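Alpha-/beta-galactoside alpha-2,3-sialyltransferase (Photobacterium phosphoreum, PDB 2ZWI) probably transfers sialic acid from CMP-sialic acid to galactosides in alpha-2,3 linkage, using a GT-B fold that binds cytidine monophosphate and a zinc ion. Local coordinates at residues A[16-21]-A[108-113]; A[9-14]-A[86-91]. One frame throughout, in Å; residues are numbered along the deposited sequence.

Contact 1 of 2, residues A[16-21]-A[108-113]; sequences TIQQMT and NFYDDG
The aromatic ring of Y110 has the aliphatic part of Q19 over one face, and H171 also stacks on this ring. Q19 CG lies 4.2 Å from the centroid of the Y110 ring. Its direction is 28° off the ring normal, which makes this a CH-pi contact. The closest ring atom to Q19 CG is Y110 CE1, at 3.8 Å. On the same side of the ring plane, Q18 CB approaches the CD2/CE2 bond obliquely, 3.7 Å from Y110 CD2. The flat amide of Q19 does not stack on the ring: the two planes stand 60° apart, and Q19 NE2 comes no nearer than 3.9 Å to Y110 CD1. Beyond CG the Q19 chain is extended (chi2 169°), which carries the amide past the ring instead of folding it back over the helix. There OE1 accepts from W36 NE1 and NE2 donates to the backbone carbonyl of V9. Within the helix, T21 OG1 donates to I17 O at 2.7 Å, and this carbonyl also receives the backbone N of T21, from the opposite face of its plane.

Helix 14-26 here packs against the parallel sheet at strand 104-110, two strands away from strand 3-10, which precedes the helix in the chain. This is a buried helix-on-sheet contact of the Rossmann-like kind found in GT-B domains. Q18 also touches M310 of helix 305-310, and the side chain of Q18 lies about 7 Å from that of E306, a CMP-binding residue. The chemistry divides the work within one glutamine: methylene carbon supplies the apolar cover for the tyrosine ring, while its buried amide is satisfied at OE1 by W36 of strand 31-36 and at NE2 by V9 of strand 3-10.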
loop_
_atom_site.group_PDB
_atom_site.type_symbol
_atom_site.label_atom_id
_atom_site.label_comp_id
_atom_site.label_asym_id
_atom_site.label_seq_id
_atom_site.Cartn_x
_atom_site.Cartn_y
_atom_site.Cartn_z
ATOM N N THR A 16 -3.395 5.361 -2.576
ATOM C CA THR A 16 -4.198 6.000 -3.598
ATOM C C THR A 16 -5.326 5.069 -4.022
ATOM O O THR A 16 -6.480 5.479 -4.052
ATOM C CB THR A 16 -3.355 6.414 -4.825
ATOM O OG1 THR A 16 -2.418 7.431 -4.445
ATOM C CG2 THR A 16 -4.242 6.930 -5.937
ATOM N N ILE A 17 -4.983 3.817 -4.326
ATOM C CA ILE A 17 -5.954 2.830 -4.815
ATOM C C ILE A 17 -7.047 2.560 -3.768
ATOM O O ILE A 17 -8.236 2.501 -4.099
ATOM C CB ILE A 17 -5.247 1.498 -5.250
ATOM C CG1 ILE A 17 -4.236 1.738 -6.393
ATOM C CG2 ILE A 17 -6.258 0.407 -5.593
ATOM C CD1 ILE A 17 -4.832 2.154 -7.732
ATOM N N GLN A 18 -6.635 2.400 -2.510
ATOM C CA GLN A 18 -7.571 2.273 -1.388
ATOM C C GLN A 18 -8.407 3.549 -1.175
ATOM O O GLN A 18 -9.608 3.485 -0.897
ATOM C CB GLN A 18 -6.830 1.875 -0.110
ATOM C CG GLN A 18 -6.456 0.380 -0.049
ATOM C CD GLN A 18 -7.636 -0.507 0.327
ATOM O OE1 GLN A 18 -7.671 -1.693 0.002
ATOM N NE2 GLN A 18 -8.599 0.063 1.025
ATOM N N GLN A 19 -7.782 4.711 -1.325
ATOM C CA GLN A 19 -8.524 5.966 -1.200
ATOM C C GLN A 19 -9.556 6.123 -2.310
ATOM O O GLN A 19 -10.703 6.464 -2.030
ATOM C CB GLN A 19 -7.589 7.175 -1.136
ATOM C CG GLN A 19 -6.814 7.321 0.177
ATOM C CD GLN A 19 -5.730 8.379 0.071
ATOM O OE1 GLN A 19 -5.788 9.250 -0.796
ATOM N NE2 GLN A 19 -4.740 8.314 0.950
ATOM N N MET A 20 -9.165 5.849 -3.558
ATOM C CA MET A 20 -10.115 5.871 -4.690
ATOM C C MET A 20 -11.313 4.973 -4.387
ATOM O O MET A 20 -12.465 5.359 -4.551
ATOM C CB MET A 20 -9.441 5.398 -5.986
ATOM C CG MET A 20 -8.394 6.332 -6.571
ATOM S SD MET A 20 -7.442 5.516 -7.868
ATOM C CE MET A 20 -6.522 6.896 -8.533
ATOM N N THR A 21 -11.028 3.767 -3.916
ATOM C CA THR A 21 -12.073 2.788 -3.643
ATOM C C THR A 21 -13.055 3.241 -2.543
ATOM O O THR A 21 -14.254 3.040 -2.672
ATOM C CB THR A 21 -11.456 1.413 -3.332
ATOM O OG1 THR A 21 -10.547 1.055 -4.387
ATOM C CG2 THR A 21 -12.524 0.357 -3.238
ATOM N N ASN A 108 -7.369 9.506 8.478
ATOM C CA ASN A 108 -7.304 8.138 7.973
ATOM C C ASN A 108 -5.926 7.917 7.349
ATOM O O ASN A 108 -5.604 8.553 6.330
ATOM C CB ASN A 108 -8.396 7.894 6.919
ATOM C CG ASN A 108 -9.803 7.997 7.495
ATOM O OD1 ASN A 108 -10.551 8.932 7.184
ATOM N ND2 ASN A 108 -10.164 7.047 8.340
ATOM N N PHE A 109 -5.122 7.041 7.957
ATOM C CA PHE A 109 -3.810 6.670 7.421
ATOM C C PHE A 109 -3.856 5.285 6.746
ATOM O O PHE A 109 -4.345 4.318 7.327
ATOM C CB PHE A 109 -2.746 6.642 8.525
ATOM C CG PHE A 109 -2.339 8.000 9.038
ATOM C CD1 PHE A 109 -1.381 8.762 8.360
ATOM C CD2 PHE A 109 -2.886 8.506 10.217
ATOM C CE1 PHE A 109 -0.991 10.030 8.837
ATOM C CE2 PHE A 109 -2.494 9.760 10.713
ATOM C CZ PHE A 109 -1.544 10.524 10.014
ATOM N N TYR A 110 -3.354 5.205 5.524
ATOM C CA TYR A 110 -3.265 3.957 4.776
ATOM C C TYR A 110 -1.808 3.544 4.629
ATOM O O TYR A 110 -0.990 4.350 4.183
ATOM C CB TYR A 110 -3.873 4.157 3.382
ATOM C CG TYR A 110 -5.358 4.425 3.406
ATOM C CD1 TYR A 110 -5.857 5.708 3.661
ATOM C CD2 TYR A 110 -6.259 3.397 3.179
ATOM C CE1 TYR A 110 -7.229 5.949 3.691
ATOM C CE2 TYR A 110 -7.640 3.628 3.206
ATOM C CZ TYR A 110 -8.103 4.893 3.464
ATOM O OH TYR A 110 -9.444 5.092 3.479
ATOM N N ASP A 111 -1.475 2.306 5.012
ATOM C CA ASP A 111 -0.101 1.795 4.880
ATOM C C ASP A 111 0.436 2.008 3.468
ATOM O O ASP A 111 -0.306 1.870 2.511
ATOM C CB ASP A 111 -0.040 0.289 5.181
ATOM C CG ASP A 111 -0.206 -0.034 6.658
ATOM O OD1 ASP A 111 -0.098 0.880 7.510
ATOM O OD2 ASP A 111 -0.448 -1.230 6.951
ATOM N N ASP A 112 1.735 2.302 3.363
ATOM C CA ASP A 112 2.436 2.513 2.083
ATOM C C ASP A 112 2.758 1.184 1.380
ATOM O O ASP A 112 2.696 1.089 0.153
ATOM C CB ASP A 112 3.717 3.320 2.370
ATOM C CG ASP A 112 4.589 3.547 1.148
ATOM O OD1 ASP A 112 4.499 4.637 0.552
ATOM O OD2 ASP A 112 5.401 2.656 0.810
ATOM N N GLY A 113 3.109 0.168 2.167
ATOM C CA GLY A 113 3.575 -1.111 1.644
ATOM C C GLY A 113 4.393 -1.851 2.686
ATOM O O GLY A 113 4.082 -1.808 3.880
#

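Contact 2 of 2, residues A[9-14]-A[86-91]; sequences VDRATL and AVDVVN
R11 follows the last residue of strand 3-10, where the chain leaves extended geometry (phi -102°, psi -22°), and meets D88, which sits near the start of helix 86-98. The two charged groups form a side-on, bidentate salt bridge. R11 NE donates to D88 OD1 at 2.8 Å, on the syn lone pair of that oxygen, and R11 NH1 donates to D88 OD2 at 2.6 Å, also on the syn side. Both bonds are nearly straight, and both oxygens lie close to the guanidinium plane; the two flat groups are only 23° apart. Beyond CG the arginine stays stretched, which carries the guanidinium edge to the acid. Beside it, V87 CG1 packs against R11 NH1 at 3.8 Å. D88 OD2 has a second cationic partner in R58 NH2, and the R11 guanidinium makes a cation-pi contact with W85.

The backbone that delivers R11 is shaped by the residue before it. D10 OD1 accepts from the backbone N of A12 at 3.0 Å, an Asx turn; the donor stands well above the carboxylate plane, and the bond from R11 N to the same oxygen is weak. N82 also donates to this oxygen. In the helix, V87 O is shared by the backbone N and the side-chain ND2 of N91, the latter 3.1 Å away. The turn leads on to T13, part of the CMP pocket, whereas the salt bridge itself lies away from that site. Two bonds, one to each oxygen, restrict the rotation of both groups, and the two arginines around D88 would be expected to favour its charged form while joining the loop after strand 3-10 to helix 86-98, which follows strand 74-82.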
loop_
_atom_site.group_PDB
_atom_site.type_symbol
_atom_site.label_atom_id
_atom_site.label_comp_id
_atom_site.label_asym_id
_atom_site.label_seq_id
_atom_site.Cartn_x
_atom_site.Cartn_y
_atom_site.Cartn_z
ATOM N N VAL A 9 -4.320 12.552 0.016
ATOM C CA VAL A 9 -2.922 12.681 -0.396
ATOM C C VAL A 9 -2.186 11.336 -0.351
ATOM O O VAL A 9 -2.497 10.474 0.488
ATOM C CB VAL A 9 -2.146 13.747 0.434
ATOM C CG1 VAL A 9 -2.625 15.175 0.105
ATOM C CG2 VAL A 9 -2.261 13.476 1.944
ATOM N N ASP A 10 -1.248 11.161 -1.283
ATOM C CA ASP A 10 -0.382 9.971 -1.370
ATOM C C ASP A 10 0.759 10.194 -2.354
ATOM O O ASP A 10 0.595 10.846 -3.382
ATOM C CB ASP A 10 -1.158 8.720 -1.800
ATOM C CG ASP A 10 -0.304 7.444 -1.767
ATOM O OD1 ASP A 10 0.620 7.330 -0.934
ATOM O OD2 ASP A 10 -0.563 6.535 -2.583
ATOM N N ARG A 11 1.904 9.608 -2.029
ATOM C CA ARG A 11 3.095 9.625 -2.877
ATOM C C ARG A 11 3.290 8.316 -3.620
ATOM O O ARG A 11 4.007 8.266 -4.622
ATOM C CB ARG A 11 4.335 9.848 -2.009
ATOM C CG ARG A 11 4.288 11.075 -1.168
ATOM C CD ARG A 11 5.688 11.433 -0.743
ATOM N NE ARG A 11 5.662 12.525 0.217
ATOM C CZ ARG A 11 6.744 13.139 0.685
ATOM N NH1 ARG A 11 6.613 14.122 1.566
ATOM N NH2 ARG A 11 7.951 12.763 0.277
ATOM N N ALA A 12 2.691 7.248 -3.099
ATOM C CA ALA A 12 2.897 5.896 -3.627
ATOM C C ALA A 12 1.709 5.466 -4.486
ATOM O O ALA A 12 1.167 6.280 -5.239
ATOM C CB ALA A 12 3.122 4.921 -2.477
ATOM N N THR A 13 1.292 4.200 -4.377
ATOM C CA THR A 13 0.119 3.740 -5.129
ATOM C C THR A 13 -0.949 3.065 -4.271
ATOM O O THR A 13 -2.140 3.219 -4.557
ATOM C CB THR A 13 0.483 2.792 -6.297
ATOM O OG1 THR A 13 1.427 1.833 -5.839
ATOM C CG2 THR A 13 1.092 3.562 -7.449
ATOM N N LEU A 14 -0.528 2.310 -3.249
ATOM C CA LEU A 14 -1.461 1.520 -2.441
ATOM C C LEU A 14 -2.475 2.416 -1.727
ATOM O O LEU A 14 -3.676 2.189 -1.870
ATOM C CB LEU A 14 -0.736 0.582 -1.462
ATOM C CG LEU A 14 -1.525 0.004 -0.265
ATOM C CD1 LEU A 14 -2.632 -0.940 -0.689
ATOM C CD2 LEU A 14 -0.570 -0.692 0.701
ATOM N N ALA A 86 3.436 10.187 6.773
ATOM C CA ALA A 86 2.591 10.972 7.678
ATOM C C ALA A 86 3.031 12.443 7.719
ATOM O O ALA A 86 2.235 13.314 8.055
ATOM C CB ALA A 86 2.612 10.373 9.086
ATOM N N VAL A 87 4.291 12.710 7.373
ATOM C CA VAL A 87 4.797 14.098 7.300
ATOM C C VAL A 87 3.903 15.006 6.435
ATOM O O VAL A 87 3.710 16.180 6.758
ATOM C CB VAL A 87 6.288 14.174 6.805
ATOM C CG1 VAL A 87 6.411 13.765 5.344
ATOM C CG2 VAL A 87 6.875 15.580 7.034
ATOM N N ASP A 88 3.369 14.470 5.341
ATOM C CA ASP A 88 2.473 15.247 4.493
ATOM C C ASP A 88 1.198 15.633 5.243
ATOM O O ASP A 88 0.761 16.771 5.152
ATOM C CB ASP A 88 2.147 14.505 3.196
ATOM C CG ASP A 88 3.371 14.295 2.319
ATOM O OD1 ASP A 88 3.385 13.302 1.575
ATOM O OD2 ASP A 88 4.316 15.117 2.362
ATOM N N VAL A 89 0.608 14.705 5.999
ATOM C CA VAL A 89 -0.570 15.085 6.796
ATOM C C VAL A 89 -0.219 16.007 7.982
ATOM O O VAL A 89 -0.990 16.901 8.302
ATOM C CB VAL A 89 -1.599 13.901 7.110
ATOM C CG1 VAL A 89 -1.178 12.563 6.520
ATOM C CG2 VAL A 89 -2.003 13.824 8.581
ATOM N N VAL A 90 0.960 15.831 8.578
ATOM C CA VAL A 90 1.467 16.787 9.586
ATOM C C VAL A 90 1.416 18.243 9.080
ATOM O O VAL A 90 0.914 19.141 9.769
ATOM C CB VAL A 90 2.921 16.445 10.042
ATOM C CG1 VAL A 90 3.509 17.578 10.893
ATOM C CG2 VAL A 90 2.951 15.133 10.826
ATOM N N ASN A 91 1.924 18.469 7.871
ATOM C CA ASN A 91 1.951 19.809 7.291
ATOM C C ASN A 91 0.560 20.351 6.934
ATOM O O ASN A 91 0.328 21.558 6.988
ATOM C CB ASN A 91 2.890 19.845 6.083
ATOM C CG ASN A 91 4.340 20.022 6.489
ATOM O OD1 ASN A 91 4.793 21.147 6.728
ATOM N ND2 ASN A 91 5.080 18.912 6.581
#

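How the contacts relate
From the N terminus the chain runs along strand 3-10, whose end and following loop make up most of 9-14, enters helix 14-26 with 16-21, and much later reaches 86-91 and then 108-113. Contact 2 closes the loop from 9-14 to 86-91, contact 1 that from 16-21 to 108-113; because the segments alternate, the loops cross. Contact 1 joins helix 14-26 to strand 104-110, contact 2 the end of strand 3-10 and its loop to helix 86-98. These helices lie on opposite faces of the sheet: Y110 points to the first, F109 to the second. T16 OG1 and D10 OD2, 2.8 Å apart and probably hydrogen-bonded, link the contacts directly, and A12 packs on D112.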